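Local coordinates for protein CRISPR pre-crRNA endoribonuclease Cas5d (Mannheimia succiniciproducens, PDB 3KG4) that cleaves precursor CRISPR RNA as the metal-independent Cas5d endoribonuclease of a type I-C CRISPR system, supplying guide RNAs for defence against mobile genetic elements, at residues Asp31-Thr34 / Pro35-Arg39; Thr109-Asp113 / Val114-Ile118; Gly148-Phe151 / Gln152-Met156. One frame throughout, in Å; residues are numbered along the deposited sequence.

Contact 1: Asp31-Thr34 / Pro35-Arg39; sequences DVIT and PSAAR
Thr34 and Ala37 meet at the start of helix 35-45, where the threonine is the N-cap and its hydroxyl stands in for the missing turn. Thr34 OG1 accepts from Ala37 N at 3.0 Å, with an N-H...O angle of 160°, a nearly straight capping bond. The chi1 of 54° places OG1 between the backbone N and the carbonyl carbon, which turns the hydroxyl over the helix end, while CG2 is left anti to the carbonyl carbon. The carbonyl of the same residue opens the regular helical pattern: Ala38 N donates to Thr34 O at 3.0 Å. One residue further on, Arg39 N donates to Pro35 O at 2.9 Å. Pro35, at the first helical position, has no N-H to satisfy. Ser36 OG is hydrogen-bonded to Asp194, whose carboxylate also forms a salt bridge with Arg39 NE, so one acidic group on strand 186-195 holds two side chains of this first turn. Beside the cap, Ile33 closes the apolar side: its CG1 lies 3.8 Å from Ala37 CB, and its CD1 reaches 4.2 Å from Ala38 CB. Phe18 packs on both Ile33 and Ala37, and Ile55 of the central sheet touches Ala38. Backbone N-H groups at the buried helix start thus find acceptors inside the protein, from one threonine's hydroxyl and carbonyl, and the isoleucine keeps the neighbouring surface apolar where the helix lies against the sheet.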
loop_
_atom_site.group_PDB
_atom_site.type_symbol
_atom_site.label_atom_id
_atom_site.label_comp_id
_atom_site.label_asym_id
_atom_site.label_seq_id
_atom_site.Cartn_x
_atom_site.Cartn_y
_atom_site.Cartn_z
ATOM N N ASP A 31 -9.839 -6.023 4.907
ATOM C CA ASP A 31 -10.736 -5.409 3.932
ATOM C C ASP A 31 -10.035 -4.559 2.899
ATOM O O ASP A 31 -10.585 -4.368 1.812
ATOM C CB ASP A 31 -11.791 -4.506 4.633
ATOM C CG ASP A 31 -12.757 -5.266 5.472
ATOM O OD1 ASP A 31 -12.583 -6.486 5.661
ATOM O OD2 ASP A 31 -13.766 -4.640 5.918
ATOM N N VAL A 32 -8.850 -4.068 3.233
ATOM C CA VAL A 32 -8.062 -3.194 2.362
ATOM C C VAL A 32 -6.577 -3.478 2.614
ATOM O O VAL A 32 -6.180 -4.127 3.595
ATOM C CB VAL A 32 -8.313 -1.688 2.680
ATOM C CG1 VAL A 32 -9.860 -1.313 2.551
ATOM C CG2 VAL A 32 -7.844 -1.346 4.100
ATOM N N ILE A 33 -5.760 -2.912 1.742
ATOM C CA ILE A 33 -4.327 -2.960 1.906
ATOM C C ILE A 33 -3.829 -2.276 3.196
ATOM O O ILE A 33 -4.338 -1.222 3.626
ATOM C CB ILE A 33 -3.640 -2.378 0.608
ATOM C CG1 ILE A 33 -2.128 -2.635 0.637
ATOM C CG2 ILE A 33 -3.909 -0.884 0.515
ATOM C CD1 ILE A 33 -1.438 -2.495 -0.719
ATOM N N THR A 34 -2.862 -2.921 3.846
ATOM C CA THR A 34 -2.216 -2.398 5.010
ATOM C C THR A 34 -1.110 -1.444 4.583
ATOM O O THR A 34 -0.607 -1.557 3.465
ATOM C CB THR A 34 -1.566 -3.536 5.834
ATOM O OG1 THR A 34 -0.688 -4.295 4.973
ATOM C CG2 THR A 34 -2.670 -4.486 6.418
ATOM N N PRO A 35 -0.708 -0.516 5.479
ATOM C CA PRO A 35 0.461 0.318 5.257
ATOM C C PRO A 35 1.690 -0.565 4.985
ATOM O O PRO A 35 2.487 -0.261 4.118
ATOM C CB PRO A 35 0.617 1.040 6.589
ATOM C CG PRO A 35 -0.869 1.135 7.105
ATOM C CD PRO A 35 -1.459 -0.137 6.694
ATOM N N SER A 36 1.807 -1.660 5.753
ATOM C CA SER A 36 2.896 -2.634 5.626
ATOM C C SER A 36 3.024 -3.168 4.194
ATOM O O SER A 36 4.109 -3.120 3.584
ATOM C CB SER A 36 2.654 -3.786 6.623
ATOM O OG SER A 36 3.808 -4.577 6.736
ATOM N N ALA A 37 1.922 -3.625 3.621
ATOM C CA ALA A 37 1.927 -4.129 2.244
ATOM C C ALA A 37 2.200 -3.042 1.208
ATOM O O ALA A 37 2.863 -3.293 0.159
ATOM C CB ALA A 37 0.601 -4.881 1.898
ATOM N N ALA A 38 1.670 -1.855 1.473
ATOM C CA ALA A 38 1.857 -0.719 0.572
ATOM C C ALA A 38 3.341 -0.340 0.510
ATOM O O ALA A 38 3.883 -0.126 -0.577
ATOM C CB ALA A 38 0.960 0.496 0.999
ATOM N N ARG A 39 3.981 -0.306 1.665
ATOM C CA ARG A 39 5.365 0.022 1.769
ATOM C C ARG A 39 6.233 -1.036 1.068
ATOM O O ARG A 39 7.247 -0.691 0.460
ATOM C CB ARG A 39 5.747 0.167 3.235
ATOM C CG ARG A 39 7.195 0.570 3.463
ATOM C CD ARG A 39 7.468 1.025 4.896
ATOM N NE ARG A 39 7.539 -0.146 5.758
ATOM C CZ ARG A 39 8.653 -0.779 6.107
ATOM N NH1 ARG A 39 9.851 -0.358 5.702
ATOM N NH2 ARG A 39 8.562 -1.837 6.902
#

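Contact 2: Thr109-Asp113 / Val114-Ile118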
loop_
_atom_site.group_PDB
_atom_site.type_symbol
_atom_site.label_atom_id
_atom_site.label_comp_id
_atom_site.label_asym_id
_atom_site.label_seq_id
_atom_site.Cartn_x
_atom_site.Cartn_y
_atom_site.Cartn_z
ATOM N N THR A 109 -9.634 -16.815 2.152
ATOM C CA THR A 109 -10.642 -15.835 1.767
ATOM C C THR A 109 -9.918 -14.537 1.396
ATOM O O THR A 109 -9.312 -13.905 2.226
ATOM C CB THR A 109 -11.695 -15.653 2.853
ATOM O OG1 THR A 109 -12.323 -16.933 3.067
ATOM C CG2 THR A 109 -12.755 -14.648 2.390
ATOM N N VAL A 110 -10.014 -14.169 0.127
ATOM C CA VAL A 110 -9.215 -13.103 -0.441
ATOM C C VAL A 110 -10.111 -12.020 -1.030
ATOM O O VAL A 110 -11.311 -12.249 -1.305
ATOM C CB VAL A 110 -8.285 -13.664 -1.527
ATOM C CG1 VAL A 110 -7.449 -14.855 -0.948
ATOM C CG2 VAL A 110 -9.069 -14.072 -2.765
ATOM N N LEU A 111 -9.545 -10.830 -1.156
ATOM C CA LEU A 111 -10.228 -9.750 -1.843
ATOM C C LEU A 111 -10.242 -10.034 -3.302
ATOM O O LEU A 111 -9.292 -10.621 -3.856
ATOM C CB LEU A 111 -9.530 -8.418 -1.570
ATOM C CG LEU A 111 -9.668 -7.889 -0.141
ATOM C CD1 LEU A 111 -8.597 -6.815 0.116
ATOM C CD2 LEU A 111 -11.101 -7.330 0.163
ATOM N N LYS A 112 -11.303 -9.592 -3.951
ATOM C CA LYS A 112 -11.415 -9.681 -5.384
ATOM C C LYS A 112 -11.533 -8.285 -6.003
ATOM O O LYS A 112 -12.278 -7.447 -5.500
ATOM C CB LYS A 112 -12.640 -10.532 -5.730
ATOM C CG LYS A 112 -12.885 -10.728 -7.175
ATOM C CD LYS A 112 -14.130 -11.594 -7.394
ATOM C CE LYS A 112 -14.208 -12.048 -8.841
ATOM N NZ LYS A 112 -13.245 -13.170 -9.058
ATOM N N ASP A 113 -10.809 -8.074 -7.104
ATOM C CA ASP A 113 -10.926 -6.881 -7.962
ATOM C C ASP A 113 -10.667 -5.585 -7.197
ATOM O O ASP A 113 -11.571 -4.783 -6.952
ATOM C CB ASP A 113 -12.278 -6.820 -8.663
ATOM C CG ASP A 113 -12.472 -7.950 -9.670
ATOM O OD1 ASP A 113 -11.505 -8.332 -10.397
ATOM O OD2 ASP A 113 -13.625 -8.429 -9.749
ATOM N N VAL A 114 -9.423 -5.401 -6.804
ATOM C CA VAL A 114 -9.058 -4.297 -5.964
ATOM C C VAL A 114 -8.310 -3.257 -6.794
ATOM O O VAL A 114 -7.665 -3.599 -7.793
ATOM C CB VAL A 114 -8.097 -4.722 -4.809
ATOM C CG1 VAL A 114 -8.739 -5.736 -3.901
ATOM C CG2 VAL A 114 -6.777 -5.277 -5.348
ATOM N N ALA A 115 -8.354 -2.027 -6.311
ATOM C CA ALA A 115 -7.500 -0.954 -6.791
ATOM C C ALA A 115 -7.371 0.119 -5.743
ATOM O O ALA A 115 -8.361 0.525 -5.100
ATOM C CB ALA A 115 -8.066 -0.375 -8.081
ATOM N N TYR A 116 -6.153 0.615 -5.601
ATOM C CA TYR A 116 -5.859 1.645 -4.636
ATOM C C TYR A 116 -4.984 2.737 -5.235
ATOM O O TYR A 116 -4.313 2.512 -6.239
ATOM C CB TYR A 116 -5.134 1.083 -3.418
ATOM C CG TYR A 116 -5.756 -0.192 -2.852
ATOM C CD1 TYR A 116 -6.830 -0.136 -1.960
ATOM C CD2 TYR A 116 -5.282 -1.444 -3.214
ATOM C CE1 TYR A 116 -7.397 -1.276 -1.485
ATOM C CE2 TYR A 116 -5.875 -2.610 -2.710
ATOM C CZ TYR A 116 -6.908 -2.509 -1.833
ATOM O OH TYR A 116 -7.525 -3.643 -1.336
ATOM N N VAL A 117 -4.950 3.871 -4.556
ATOM C CA VAL A 117 -3.826 4.800 -4.670
ATOM C C VAL A 117 -3.114 4.834 -3.343
ATOM O O VAL A 117 -3.746 4.978 -2.263
ATOM C CB VAL A 117 -4.252 6.247 -5.065
ATOM C CG1 VAL A 117 -3.021 7.140 -5.210
ATOM C CG2 VAL A 117 -4.997 6.180 -6.364
ATOM N N ILE A 118 -1.794 4.705 -3.423
ATOM C CA ILE A 118 -0.899 4.834 -2.282
ATOM C C ILE A 118 -0.201 6.168 -2.364
ATOM O O ILE A 118 0.462 6.476 -3.385
ATOM C CB ILE A 118 0.180 3.757 -2.325
ATOM C CG1 ILE A 118 -0.459 2.368 -2.387
ATOM C CG2 ILE A 118 1.157 3.941 -1.162
ATOM C CD1 ILE A 118 -1.544 2.128 -1.327
#
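The chain turns a corner here between two sheets: strand 107-112 of the small mixed sheet leads, through a bend at Asp113, into strand 114-124 of the large antiparallel sheet, in the Cas5 fold of the RAMP superfamily. Across the bend, Leu111 CB touches Val114 CG1 at 3.6 Å, the two side chains crossing at about a right angle. The short strand segments run at 67° to each other, so Leu111 and Val114 meet in the inner angle of the corner instead of pairing as neighbours in one sheet. Val114 has CG1 anti to its carbonyl carbon (chi1 -61°), which directs that methyl back to Leu111. Further along, the far end of the Tyr116 side chain comes near the bend, its OH lying 3.6 Å from Leu111 CD1, again with the two side chains roughly perpendicular. This is van der Waals packing of a methyl against a phenol oxygen. Asp113 itself has positive phi (58°), the backbone shape that makes the turn, and its CB points off the corner. Its OD2 forms a salt bridge with Arg65, and Lys112 NZ pairs with Glu67, so both charged ends are engaged by residues at or beside strand 66-70. Ala16 adds to the apolar cover of Val114. The division of chemistry is clear: aliphatic carbons meet inside the bend, the two charged side chains find their partners in Arg65 and Glu67, and nothing polar is bonded between the two segments.

Contact 3: Gly148-Phe151 / Gln152-Met156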
loop_
_atom_site.group_PDB
_atom_site.type_symbol
_atom_site.label_atom_id
_atom_site.label_comp_id
_atom_site.label_asym_id
_atom_site.label_seq_id
_atom_site.Cartn_x
_atom_site.Cartn_y
_atom_site.Cartn_z
ATOM N N GLY A 148 6.818 1.134 -16.010
ATOM C CA GLY A 148 6.254 -0.127 -15.557
ATOM C C GLY A 148 7.353 -1.049 -15.057
ATOM O O GLY A 148 7.187 -2.269 -15.062
ATOM N N GLN A 149 8.470 -0.469 -14.619
ATOM C CA GLN A 149 9.636 -1.244 -14.208
ATOM C C GLN A 149 9.639 -1.411 -12.718
ATOM O O GLN A 149 9.077 -0.587 -11.986
ATOM C CB GLN A 149 10.934 -0.537 -14.613
ATOM N N CYS A 150 10.286 -2.467 -12.255
ATOM C CA CYS A 150 10.356 -2.734 -10.830
ATOM C C CYS A 150 11.532 -3.604 -10.616
ATOM O O CYS A 150 11.890 -4.372 -11.488
ATOM C CB CYS A 150 9.102 -3.460 -10.316
ATOM S SG CYS A 150 8.618 -4.937 -11.289
ATOM N N PHE A 151 12.122 -3.495 -9.444
ATOM C CA PHE A 151 13.254 -4.315 -9.091
ATOM C C PHE A 151 12.821 -5.777 -8.883
ATOM O O PHE A 151 13.313 -6.670 -9.575
ATOM C CB PHE A 151 13.942 -3.723 -7.860
ATOM C CG PHE A 151 15.143 -4.484 -7.434
ATOM C CD1 PHE A 151 16.181 -4.736 -8.337
ATOM C CD2 PHE A 151 15.235 -4.975 -6.145
ATOM C CE1 PHE A 151 17.297 -5.465 -7.962
ATOM C CE2 PHE A 151 16.352 -5.700 -5.752
ATOM C CZ PHE A 151 17.385 -5.953 -6.672
ATOM N N GLN A 152 11.902 -6.005 -7.935
ATOM C CA GLN A 152 11.209 -7.311 -7.756
ATOM C C GLN A 152 9.719 -7.053 -7.978
ATOM O O GLN A 152 9.252 -5.943 -7.720
ATOM C CB GLN A 152 11.460 -7.952 -6.373
ATOM C CG GLN A 152 12.097 -7.034 -5.305
ATOM C CD GLN A 152 11.810 -7.456 -3.872
ATOM O OE1 GLN A 152 11.434 -8.598 -3.600
ATOM N NE2 GLN A 152 11.993 -6.518 -2.938
ATOM N N GLN A 153 8.989 -8.036 -8.505
ATOM C CA GLN A 153 7.564 -7.861 -8.803
ATOM C C GLN A 153 6.801 -7.520 -7.496
ATOM O O GLN A 153 6.920 -8.229 -6.516
ATOM C CB GLN A 153 6.962 -9.117 -9.474
ATOM C CG GLN A 153 5.405 -9.098 -9.670
ATOM C CD GLN A 153 4.914 -8.164 -10.789
ATOM O OE1 GLN A 153 5.125 -8.440 -11.966
ATOM N NE2 GLN A 153 4.222 -7.079 -10.424
ATOM N N PRO A 154 6.083 -6.388 -7.473
ATOM C CA PRO A 154 5.204 -6.156 -6.310
ATOM C C PRO A 154 3.975 -7.089 -6.307
ATOM O O PRO A 154 3.486 -7.518 -7.344
ATOM C CB PRO A 154 4.812 -4.682 -6.451
ATOM C CG PRO A 154 4.951 -4.363 -7.877
ATOM C CD PRO A 154 6.060 -5.256 -8.419
ATOM N N CYS A 155 3.488 -7.370 -5.102
ATOM C CA CYS A 155 2.384 -8.286 -4.929
ATOM C C CYS A 155 1.383 -7.685 -3.960
ATOM O O CYS A 155 1.713 -6.804 -3.172
ATOM C CB CYS A 155 2.865 -9.654 -4.433
ATOM S SG CYS A 155 3.404 -9.730 -2.745
ATOM N N MET A 156 0.150 -8.164 -4.071
ATOM C CA MET A 156 -0.937 -7.709 -3.263
ATOM C C MET A 156 -1.066 -8.616 -2.046
ATOM O O MET A 156 -2.019 -9.353 -1.932
ATOM C CB MET A 156 -2.198 -7.741 -4.098
ATOM C CG MET A 156 -2.189 -6.692 -5.166
ATOM S SD MET A 156 -2.483 -5.038 -4.441
ATOM C CE MET A 156 -3.387 -4.416 -5.768
#
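Cys150 and Pro154 face each other across a bend in the loop that leaves helix 135-146 through a Schellman motif, in which Gly148, with positive phi, is the first residue to depart from helical geometry. The loop runs on toward strand 164-167, and most of the touching residues lie at the surface. Sulfur and apolar contacts come first. Cys150 SG lies 3.9 Å from Pro154 CD, and CB of the same cysteine is 4.0 Å from that ring carbon, so the thiol arm rests against the end of the pyrrolidine ring nearest its nitrogen. A chi1 of 50° sets SG between the backbone N and the carbonyl carbon, swinging it over the following residues. Phe165 of strand 164-167 packs on both Cys150 and Pro154. Cys150 CB also sits 3.6 Å from Gln152 O, a van der Waals approach to a backbone carbonyl. The aromatic contact is between sequence neighbours: Phe151 CD2 meets Gln152 CG at 3.8 Å, the ring and the amide plane are turned 77° apart, and it is the aliphatic part of the glutamine that touches. Polar bonding involves the backbone and one side chain. Phe151 and Gln152 form backbone hydrogen bonds with Ala44, near the end of helix 35-45, while Pro154 pairs with Ala163 and Met156 with Cys17. The Gln153 side chain curls forward over the next residue, its NE2 donating to Pro154 O at 3.2 Å with an N-H...O angle of 152°, the oxygen being close to the amide plane and the donor lying in the carbonyl plane, on a lone pair.

Contacts 1 and 2 are buried, whereas contact 3 lies mostly at the surface: its centre is about 13 Å from that of the chain, against about 4 Å for contact 1 and 10 Å for contact 2. Helix 35-45 is shared: contact 1 forms its start, contact 3 is hydrogen-bonded to Ala44 near its other end, and Ile118 CD1 of contact 2 packs on Ala38 CB at 3.8 Å. Contact 3 joins contact 2 through Met156 CE, 3.5 Å from Val114 CG2, but does not touch contact 1. Chemistry follows place: capping and backbone bonds at the helix start, aliphatic packing at the corner, and sulfur, proline and glutamine contacts in the outer loop.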